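Helix-turn-helix transcriptional regulator (Pseudomonas aeruginosa, PDB 5XHX) probably binds DNA as a LuxR-family transcriptional regulator, the chain in this entry being its N-terminal ligand-binding domain without the helix-turn-helix part. Local coordinates at residues W29-L32 / A33-L36; T118-A121 / H122-T126; E154-A157 / L158-L161. All blocks are in the same frame, centred on the assembly; numbering follows the deposited sequence.

Contact 1: residues W29-L32 / A33-L36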
ATOM      1  N   TRP A  29     -11.299  -3.479  -4.361  1.00 30.32           N
ATOM      2  CA  TRP A  29     -11.557  -4.823  -3.842  1.00 30.69           C
ATOM      3  C   TRP A  29     -11.501  -5.867  -4.947  1.00 30.69           C
ATOM      4  O   TRP A  29     -11.036  -6.991  -4.723  1.00 31.21           O
ATOM      5  CB  TRP A  29     -12.911  -4.873  -3.121  1.00 29.64           C
ATOM      6  CG  TRP A  29     -12.905  -4.050  -1.886  1.00 30.10           C
ATOM      7  CD1 TRP A  29     -13.516  -2.857  -1.704  1.00 29.69           C
ATOM      8  CD2 TRP A  29     -12.199  -4.333  -0.665  1.00 26.82           C
ATOM      9  NE1 TRP A  29     -13.274  -2.389  -0.439  1.00 28.40           N
ATOM     10  CE2 TRP A  29     -12.470  -3.281   0.220  1.00 26.05           C
ATOM     11  CE3 TRP A  29     -11.402  -5.398  -0.226  1.00 27.05           C
ATOM     12  CZ2 TRP A  29     -11.945  -3.235   1.517  1.00 28.62           C
ATOM     13  CZ3 TRP A  29     -10.888  -5.359   1.063  1.00 24.22           C
ATOM     14  CH2 TRP A  29     -11.155  -4.284   1.915  1.00 25.55           C
ATOM     15  N   ARG A  30     -11.983  -5.522  -6.146  1.00 33.64           N
ATOM     16  CA  ARG A  30     -11.842  -6.438  -7.274  1.00 32.15           C
ATOM     17  C   ARG A  30     -10.376  -6.747  -7.552  1.00 31.48           C
ATOM     18  O   ARG A  30     -10.017  -7.904  -7.798  1.00 34.19           O
ATOM     19  CB  ARG A  30     -12.517  -5.871  -8.531  1.00 35.05           C
ATOM     20  CG  ARG A  30     -12.451  -6.851  -9.722  1.00 41.22           C
ATOM     21  CD  ARG A  30     -13.110  -6.326 -11.011  1.00 44.49           C
ATOM     22  NE  ARG A  30     -12.602  -5.017 -11.418  1.00 53.28           N
ATOM     23  CZ  ARG A  30     -11.551  -4.822 -12.217  1.00 51.57           C
ATOM     24  NH1 ARG A  30     -10.874  -5.853 -12.709  1.00 45.71           N
ATOM     25  NH2 ARG A  30     -11.175  -3.585 -12.524  1.00 48.35           N
ATOM     26  N   ILE A  31      -9.505  -5.734  -7.487  1.00 36.38           N
ATOM     27  CA  ILE A  31      -8.089  -5.973  -7.779  1.00 31.51           C
ATOM     28  C   ILE A  31      -7.438  -6.793  -6.669  1.00 31.20           C
ATOM     29  O   ILE A  31      -6.598  -7.659  -6.933  1.00 27.73           O
ATOM     30  CB  ILE A  31      -7.342  -4.643  -8.008  1.00 34.96           C
ATOM     31  CG1 ILE A  31      -7.977  -3.858  -9.165  1.00 34.07           C
ATOM     32  CG2 ILE A  31      -5.839  -4.924  -8.298  1.00 30.03           C
ATOM     33  CD1 ILE A  31      -8.088  -4.665 -10.439  1.00 39.02           C
ATOM     34  N   LEU A  32      -7.818  -6.546  -5.414  1.00 32.60           N
ATOM     35  CA  LEU A  32      -7.280  -7.347  -4.316  1.00 30.56           C
ATOM     36  C   LEU A  32      -7.694  -8.812  -4.448  1.00 30.75           C
ATOM     37  O   LEU A  32      -6.860  -9.723  -4.347  1.00 28.78           O
ATOM     38  CB  LEU A  32      -7.732  -6.752  -2.974  1.00 30.43           C
ATOM     39  CG  LEU A  32      -7.339  -7.546  -1.716  1.00 33.73           C
ATOM     40  CD1 LEU A  32      -5.847  -7.900  -1.704  1.00 31.44           C
ATOM     41  CD2 LEU A  32      -7.714  -6.764  -0.467  1.00 26.66           C
ATOM     42  N   ALA A  33      -8.982  -9.062  -4.699  1.00 32.66           N
ATOM     43  CA  ALA A  33      -9.442 -10.442  -4.868  1.00 31.05           C
ATOM     44  C   ALA A  33      -8.779 -11.112  -6.066  1.00 31.02           C
ATOM     45  O   ALA A  33      -8.454 -12.304  -6.022  1.00 33.35           O
ATOM     46  CB  ALA A  33     -10.966 -10.467  -5.027  1.00 32.41           C
ATOM     47  N   GLN A  34      -8.599 -10.375  -7.163  1.00 34.22           N
ATOM     48  CA  GLN A  34      -7.932 -10.961  -8.329  1.00 37.43           C
ATOM     49  C   GLN A  34      -6.459 -11.231  -8.048  1.00 35.79           C
ATOM     50  O   GLN A  34      -5.910 -12.242  -8.505  1.00 36.70           O
ATOM     51  CB  GLN A  34      -8.099 -10.045  -9.548  1.00 38.89           C
ATOM     52  CG  GLN A  34      -9.535 -10.070 -10.100  1.00 46.34           C
ATOM     53  CD  GLN A  34      -9.785  -9.047 -11.198  1.00 52.36           C
ATOM     54  OE1 GLN A  34      -8.902  -8.259 -11.550  1.00 53.90           O
ATOM     55  NE2 GLN A  34     -11.002  -9.053 -11.743  1.00 50.73           N
ATOM     56  N   THR A  35      -5.802 -10.345  -7.293  1.00 33.30           N
ATOM     57  CA  THR A  35      -4.417 -10.607  -6.900  1.00 32.21           C
ATOM     58  C   THR A  35      -4.314 -11.895  -6.085  1.00 38.06           C
ATOM     59  O   THR A  35      -3.481 -12.764  -6.373  1.00 39.30           O
ATOM     60  CB  THR A  35      -3.860  -9.424  -6.105  1.00 35.39           C
ATOM     61  OG1 THR A  35      -4.078  -8.219  -6.833  1.00 35.31           O
ATOM     62  CG2 THR A  35      -2.353  -9.588  -5.874  1.00 37.70           C
ATOM     63  N   LEU A  36      -5.169 -12.048  -5.067  1.00 34.36           N
ATOM     64  CA  LEU A  36      -5.152 -13.279  -4.276  1.00 34.79           C
ATOM     65  C   LEU A  36      -5.584 -14.481  -5.100  1.00 34.11           C
ATOM     66  O   LEU A  36      -5.120 -15.604  -4.856  1.00 37.34           O
ATOM     67  CB  LEU A  36      -6.057 -13.130  -3.050  1.00 36.74           C
ATOM     68  CG  LEU A  36      -5.626 -12.027  -2.078  1.00 37.32           C
ATOM     69  CD1 LEU A  36      -6.674 -11.801  -0.996  1.00 32.38           C
ATOM     70  CD2 LEU A  36      -4.276 -12.378  -1.453  1.00 32.64           C
TER

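Contact 2: residues T118-A121 / H122-T126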
ATOM      1  N   THR A 118     -30.058 -20.531   0.532  1.00 40.07           N
ATOM      2  CA  THR A 118     -30.435 -19.425  -0.330  1.00 43.96           C
ATOM      3  C   THR A 118     -29.196 -18.617  -0.708  1.00 44.87           C
ATOM      4  O   THR A 118     -28.662 -18.771  -1.813  1.00 41.38           O
ATOM      5  CB  THR A 118     -31.508 -18.578   0.366  1.00 47.42           C
ATOM      6  OG1 THR A 118     -31.007 -18.091   1.618  1.00 45.38           O
ATOM      7  CG2 THR A 118     -32.748 -19.441   0.648  1.00 44.98           C
ATOM      8  N   TYR A 119     -28.700 -17.800   0.221  1.00 40.01           N
ATOM      9  CA  TYR A 119     -27.610 -16.884  -0.100  1.00 35.27           C
ATOM     10  C   TYR A 119     -26.302 -17.638  -0.359  1.00 36.96           C
ATOM     11  O   TYR A 119     -25.651 -17.428  -1.388  1.00 37.26           O
ATOM     12  CB  TYR A 119     -27.452 -15.867   1.037  1.00 37.90           C
ATOM     13  CG  TYR A 119     -26.400 -14.829   0.773  1.00 36.77           C
ATOM     14  CD1 TYR A 119     -26.741 -13.563   0.300  1.00 37.08           C
ATOM     15  CD2 TYR A 119     -25.058 -15.121   0.976  1.00 35.89           C
ATOM     16  CE1 TYR A 119     -25.755 -12.609   0.052  1.00 37.62           C
ATOM     17  CE2 TYR A 119     -24.075 -14.191   0.718  1.00 39.54           C
ATOM     18  CZ  TYR A 119     -24.424 -12.936   0.257  1.00 45.15           C
ATOM     19  OH  TYR A 119     -23.423 -12.014   0.010  1.00 50.47           O
ATOM     20  N   PHE A 120     -25.912 -18.523   0.567  1.00 37.81           N
ATOM     21  CA  PHE A 120     -24.637 -19.240   0.464  1.00 37.39           C
ATOM     22  C   PHE A 120     -24.541 -20.035  -0.832  1.00 41.69           C
ATOM     23  O   PHE A 120     -23.570 -19.901  -1.592  1.00 34.92           O
ATOM     24  CB  PHE A 120     -24.470 -20.181   1.658  1.00 34.25           C
ATOM     25  CG  PHE A 120     -23.115 -20.840   1.725  1.00 37.81           C
ATOM     26  CD1 PHE A 120     -22.895 -22.076   1.130  1.00 40.35           C
ATOM     27  CD2 PHE A 120     -22.064 -20.221   2.391  1.00 32.10           C
ATOM     28  CE1 PHE A 120     -21.650 -22.676   1.190  1.00 39.10           C
ATOM     29  CE2 PHE A 120     -20.813 -20.815   2.457  1.00 35.96           C
ATOM     30  CZ  PHE A 120     -20.603 -22.043   1.858  1.00 37.11           C
ATOM     31  N   ALA A 121     -25.533 -20.898  -1.082  1.00 37.09           N
ATOM     32  CA  ALA A 121     -25.520 -21.730  -2.279  1.00 40.71           C
ATOM     33  C   ALA A 121     -25.359 -20.895  -3.539  1.00 42.08           C
ATOM     34  O   ALA A 121     -24.683 -21.321  -4.483  1.00 45.56           O
ATOM     35  CB  ALA A 121     -26.800 -22.569  -2.348  1.00 45.85           C
ATOM     36  N   HIS A 122     -25.915 -19.686  -3.559  1.00 37.78           N
ATOM     37  CA  HIS A 122     -25.788 -18.870  -4.757  1.00 44.31           C
ATOM     38  C   HIS A 122     -24.474 -18.091  -4.808  1.00 45.82           C
ATOM     39  O   HIS A 122     -23.771 -18.123  -5.825  1.00 43.15           O
ATOM     40  CB  HIS A 122     -26.972 -17.907  -4.867  1.00 43.56           C
ATOM     41  CG  HIS A 122     -26.963 -17.099  -6.125  1.00 49.85           C
ATOM     42  ND1 HIS A 122     -26.285 -15.903  -6.239  1.00 54.11           N
ATOM     43  CD2 HIS A 122     -27.525 -17.329  -7.335  1.00 51.98           C
ATOM     44  CE1 HIS A 122     -26.443 -15.424  -7.459  1.00 54.07           C
ATOM     45  NE2 HIS A 122     -27.196 -16.268  -8.143  1.00 53.92           N
ATOM     46  N   TYR A 123     -24.121 -17.391  -3.725  1.00 40.38           N
ATOM     47  CA  TYR A 123     -23.021 -16.431  -3.773  1.00 43.47           C
ATOM     48  C   TYR A 123     -21.664 -17.012  -3.400  1.00 43.93           C
ATOM     49  O   TYR A 123     -20.640 -16.411  -3.747  1.00 46.48           O
ATOM     50  CB  TYR A 123     -23.324 -15.235  -2.859  1.00 43.55           C
ATOM     51  CG  TYR A 123     -24.323 -14.295  -3.492  1.00 44.42           C
ATOM     52  CD1 TYR A 123     -23.925 -13.400  -4.488  1.00 47.73           C
ATOM     53  CD2 TYR A 123     -25.663 -14.321  -3.128  1.00 45.76           C
ATOM     54  CE1 TYR A 123     -24.835 -12.544  -5.089  1.00 49.07           C
ATOM     55  CE2 TYR A 123     -26.586 -13.464  -3.726  1.00 47.40           C
ATOM     56  CZ  TYR A 123     -26.164 -12.580  -4.705  1.00 49.80           C
ATOM     57  OH  TYR A 123     -27.070 -11.729  -5.307  1.00 59.90           O
ATOM     58  N   VAL A 124     -21.626 -18.150  -2.707  1.00 40.15           N
ATOM     59  CA  VAL A 124     -20.392 -18.746  -2.208  1.00 41.79           C
ATOM     60  C   VAL A 124     -20.158 -20.126  -2.816  1.00 42.21           C
ATOM     61  O   VAL A 124     -19.047 -20.447  -3.258  1.00 38.28           O
ATOM     62  CB  VAL A 124     -20.397 -18.822  -0.664  1.00 36.45           C
ATOM     63  CG1 VAL A 124     -19.071 -19.354  -0.157  1.00 37.11           C
ATOM     64  CG2 VAL A 124     -20.687 -17.443  -0.075  1.00 32.89           C
ATOM     65  N   VAL A 125     -21.204 -20.959  -2.846  1.00 40.38           N
ATOM     66  CA  VAL A 125     -21.291 -22.228  -3.567  1.00 39.81           C
ATOM     67  C   VAL A 125     -20.659 -23.361  -2.766  1.00 38.61           C
ATOM     68  O   VAL A 125     -21.371 -24.261  -2.313  1.00 42.39           O
ATOM     69  CB  VAL A 125     -20.690 -22.141  -4.986  1.00 41.90           C
ATOM     70  CG1 VAL A 125     -20.929 -23.453  -5.739  1.00 43.73           C
ATOM     71  CG2 VAL A 125     -21.298 -20.974  -5.751  1.00 45.29           C
ATOM     72  N   THR A 126     -19.332 -23.350  -2.574  1.00 34.09           N
ATOM     73  CA  THR A 126     -18.730 -24.508  -1.910  1.00 36.61           C
ATOM     74  C   THR A 126     -17.885 -24.185  -0.678  1.00 35.24           C
ATOM     75  O   THR A 126     -18.160 -24.717   0.402  1.00 33.56           O
ATOM     76  CB  THR A 126     -17.879 -25.314  -2.902  1.00 37.00           C
ATOM     77  OG1 THR A 126     -18.723 -25.857  -3.926  1.00 40.09           O
ATOM     78  CG2 THR A 126     -17.179 -26.451  -2.196  1.00 37.81           C
TER

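Contact 3: residues E154-A157 / L158-L161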
ATOM      1  N   GLU A 154      -2.582 -25.993   1.311  1.00 30.80           N
ATOM      2  CA  GLU A 154      -1.602 -25.170   0.620  1.00 32.18           C
ATOM      3  C   GLU A 154      -2.140 -23.767   0.357  1.00 29.69           C
ATOM      4  O   GLU A 154      -1.401 -22.784   0.455  1.00 27.35           O
ATOM      5  CB  GLU A 154      -1.203 -25.845  -0.694  1.00 33.15           C
ATOM      6  CG  GLU A 154      -0.151 -25.108  -1.475  1.00 39.33           C
ATOM      7  CD  GLU A 154       0.251 -25.866  -2.737  1.00 46.37           C
ATOM      8  OE1 GLU A 154       0.094 -27.109  -2.764  1.00 43.46           O
ATOM      9  OE2 GLU A 154       0.716 -25.215  -3.692  1.00 56.99           O
ATOM     10  N   GLN A 155      -3.420 -23.659  -0.001  1.00 30.30           N
ATOM     11  CA  GLN A 155      -4.030 -22.344  -0.182  1.00 28.28           C
ATOM     12  C   GLN A 155      -4.141 -21.591   1.144  1.00 24.34           C
ATOM     13  O   GLN A 155      -3.843 -20.390   1.209  1.00 25.79           O
ATOM     14  CB  GLN A 155      -5.407 -22.486  -0.840  1.00 33.73           C
ATOM     15  CG  GLN A 155      -5.380 -22.885  -2.319  1.00 32.94           C
ATOM     16  CD  GLN A 155      -4.994 -24.340  -2.527  1.00 41.28           C
ATOM     17  OE1 GLN A 155      -5.450 -25.231  -1.803  1.00 41.74           O
ATOM     18  NE2 GLN A 155      -4.136 -24.585  -3.507  1.00 43.96           N
ATOM     19  N   ILE A 156      -4.590 -22.265   2.207  1.00 26.12           N
ATOM     20  CA  ILE A 156      -4.664 -21.611   3.517  1.00 26.51           C
ATOM     21  C   ILE A 156      -3.279 -21.127   3.941  1.00 27.34           C
ATOM     22  O   ILE A 156      -3.109 -19.998   4.416  1.00 24.90           O
ATOM     23  CB  ILE A 156      -5.260 -22.554   4.574  1.00 27.21           C
ATOM     24  CG1 ILE A 156      -6.661 -23.036   4.172  1.00 30.12           C
ATOM     25  CG2 ILE A 156      -5.298 -21.848   5.927  1.00 28.48           C
ATOM     26  CD1 ILE A 156      -7.640 -21.932   3.918  1.00 28.67           C
ATOM     27  N   ALA A 157      -2.269 -21.980   3.763  1.00 26.63           N
ATOM     28  CA  ALA A 157      -0.893 -21.591   4.056  1.00 27.44           C
ATOM     29  C   ALA A 157      -0.508 -20.317   3.308  1.00 27.70           C
ATOM     30  O   ALA A 157       0.053 -19.383   3.891  1.00 25.81           O
ATOM     31  CB  ALA A 157       0.053 -22.748   3.697  1.00 29.02           C
ATOM     32  N   LEU A 158      -0.815 -20.260   2.008  1.00 27.98           N
ATOM     33  CA  LEU A 158      -0.543 -19.052   1.229  1.00 26.89           C
ATOM     34  C   LEU A 158      -1.265 -17.833   1.794  1.00 29.50           C
ATOM     35  O   LEU A 158      -0.674 -16.750   1.936  1.00 25.12           O
ATOM     36  CB  LEU A 158      -0.961 -19.269  -0.229  1.00 28.89           C
ATOM     37  CG  LEU A 158       0.166 -19.547  -1.214  1.00 46.26           C
ATOM     38  CD1 LEU A 158       0.930 -18.245  -1.458  1.00 49.67           C
ATOM     39  CD2 LEU A 158       1.093 -20.624  -0.673  1.00 45.74           C
ATOM     40  N   PHE A 159      -2.568 -17.974   2.061  1.00 25.43           N
ATOM     41  CA  PHE A 159      -3.330 -16.861   2.628  1.00 27.06           C
ATOM     42  C   PHE A 159      -2.679 -16.336   3.907  1.00 25.41           C
ATOM     43  O   PHE A 159      -2.657 -15.123   4.147  1.00 25.35           O
ATOM     44  CB  PHE A 159      -4.766 -17.308   2.903  1.00 23.95           C
ATOM     45  CG  PHE A 159      -5.600 -17.496   1.669  1.00 24.03           C
ATOM     46  CD1 PHE A 159      -5.536 -16.588   0.618  1.00 31.36           C
ATOM     47  CD2 PHE A 159      -6.465 -18.582   1.563  1.00 25.21           C
ATOM     48  CE1 PHE A 159      -6.331 -16.760  -0.532  1.00 32.95           C
ATOM     49  CE2 PHE A 159      -7.259 -18.762   0.428  1.00 28.80           C
ATOM     50  CZ  PHE A 159      -7.192 -17.844  -0.621  1.00 27.70           C
ATOM     51  N   GLU A 160      -2.137 -17.233   4.737  1.00 22.78           N
ATOM     52  CA  GLU A 160      -1.445 -16.800   5.952  1.00 26.93           C
ATOM     53  C   GLU A 160      -0.115 -16.128   5.631  1.00 28.04           C
ATOM     54  O   GLU A 160       0.293 -15.192   6.327  1.00 26.47           O
ATOM     55  CB  GLU A 160      -1.203 -17.998   6.888  1.00 26.84           C
ATOM     56  CG  GLU A 160      -2.461 -18.558   7.593  1.00 30.64           C
ATOM     57  CD  GLU A 160      -2.946 -17.685   8.750  1.00 32.33           C
ATOM     58  OE1 GLU A 160      -2.351 -16.611   9.014  1.00 32.44           O
ATOM     59  OE2 GLU A 160      -3.924 -18.084   9.404  1.00 32.55           O
ATOM     60  N   LEU A 161       0.581 -16.598   4.595  1.00 26.76           N
ATOM     61  CA  LEU A 161       1.861 -15.988   4.235  1.00 28.07           C
ATOM     62  C   LEU A 161       1.679 -14.537   3.810  1.00 28.29           C
ATOM     63  O   LEU A 161       2.479 -13.667   4.178  1.00 23.13           O
ATOM     64  CB  LEU A 161       2.522 -16.788   3.106  1.00 28.32           C
ATOM     65  CG  LEU A 161       3.974 -16.391   2.810  1.00 33.11           C
ATOM     66  CD1 LEU A 161       4.880 -16.841   3.945  1.00 31.80           C
ATOM     67  CD2 LEU A 161       4.438 -17.002   1.488  1.00 36.52           C
TER

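Contact 1: residues W29-L32 / A33-L36
Thr-35 and Ile-31 meet at the tightest point of this helical turn, where the carbonyl oxygen of Ile-31 takes two hydrogen bonds from the same threonine. The hydroxyl OG1 of Thr-35 gives one to Ile-31 O at 2.6 Å, and the backbone N of Thr-35 gives the other to Ile-31 O at 2.8 Å. The two donors arrive from opposite faces of the carbonyl plane. With OG1 anti to its own carbonyl carbon (chi1 -52°), the hydroxyl folds back over the preceding turn, and a buried polar group is satisfied without leaving the helix. Beside it, Leu-32 and Leu-36 lie side by side and point the same way, Leu-32 CD1 standing 4.1 Å from Leu-36 CD1. Helix 28-36 packs on the antiparallel sheet beside helix 153-173 and also touches helix 11-21, an alpha-beta layering in keeping with a LuxR-type ligand-binding domain. Both leucines reach Leu-143 of the sheet, while Trp-29 hydrogen-bonds through NE1 to Glu-177. The solvent side is looser. There Arg-30 bends at chi3 (54°), bringing its guanidinium back beside the extended side chain of Gln-34; the guanidinium and amide planes stand 68° apart. Ile-31 CD1 lies over one face of that guanidinium. Backbone bonding stays regular beneath these exposed chains, with Gln-34 N to Arg-30 O at 2.9 Å.

Contact 2: residues T118-A121 / H122-T126
Tyr-119 and Tyr-123, one turn apart at the C-terminal end of helix 114-123 in this alpha-beta ligand-binding domain, form an offset stack with ring centroids 4.6 Å apart and planes at 29°. Tyr-123 CD2 sits over one face of the Tyr-119 ring, displaced toward its rim, and Tyr-123 CB adds a CH-pi contact to the same ring. The next pair repeats the idea with an aliphatic partner: Val-124 CB lies over a face of the Phe-120 ring, 3.9 Å from its centroid. Phe-120 CG is anti to the backbone N (chi1 -173°), which carries the ring out beside Val-124. Beneath the side chains the helix widens toward its end. Tyr-123 N bonds to Tyr-119 O at 2.8 Å, but Phe-120 O accepts from both Val-124 N, at 2.8 Å, and Val-125 N, at 2.9 Å. Val-125 then leaves helical geometry with a positive phi of 83°, and the chain turns toward strand 127-134. Further out, Tyr-77 stacks on Tyr-119, Phe-110 meets Phe-120 edge-to-face, and Asp-71 hydrogen-bonds the hydroxyl of Tyr-123, so all three aromatic side chains have partners in the surrounding fold. At the rim of the Phe-120 ring, near its plane, the carbonyl oxygen of Thr-126 lies 3.9 Å from Phe-120 CZ.

Contact 3: residues E154-A157 / L158-L161
Phe-159 packs back against Gln-155 and Ile-156 in a local contact between successive turns, near the start of the long helix 153-173 where it lies across the antiparallel sheet of this alpha-beta domain. The contact is mostly a surface one, and Phe-159 is its buried residue. Four regular alpha-helical bonds hold the backbone: Leu-158 N to Glu-154 O at 3.0 Å and Phe-159 N to Gln-155 O at 2.9 Å, while Glu-160 N to Ile-156 O and Leu-161 N to Ala-157 O complete the set. Phe-159 CG is anti to its own carbonyl carbon (chi1 -72°), and this turns the ring back along the helix toward its N-terminal end. Ring carbon CD2 of Phe-159 comes to 3.2 Å from Gln-155 O, in an oblique approach. Ile-156 approaches more loosely, its CD1 lying 4.3 Å from Phe-159 CD2. Both residues face the sheet: Ile-156 and Phe-159 touch Val-129 of strand 127-134, Ile-156 also meets His-101, and Phe-159 reaches Leu-99 of strand 98-101. The carbonyl of Phe-159 accepts a hydrogen bond from the hydroxyl of Tyr-131, a further tie between helix and sheet. Gln-155 turns its OE1 to the backbone N of Gly-152, just before the helix. Glu-160 also touches Leu-99; its chain bends at chi2, and its carboxylate forms a salt bridge with Arg-163 a little further along the helix. Leu-161 is exposed within its own chain's surface and packs on His-13 of the second subunit. Leu-158 touches Phe-39, and its methyl CD2 stands 3.5 Å from Glu-154 O.

From the N terminus, contact 1 comes first, within helix 28-36, before the chain enters the sheet at strand 44-50. Contact 2 follows at the end of helix 114-123, where the chain passes into strand 127-134, and contact 3 lies near the start of helix 153-173, after strand 140-147. Each stays within one continuous stretch, so none closes a long loop; the three run in series, neither nesting nor crossing. Contacts 1 and 3 come within about 4 Å at their nearest atoms without touching, and Leu-36 reaches a later part of helix 153-173. Contact 2 stands apart, its centre about 20 Å from that of contact 1, and packs against helix 72-81.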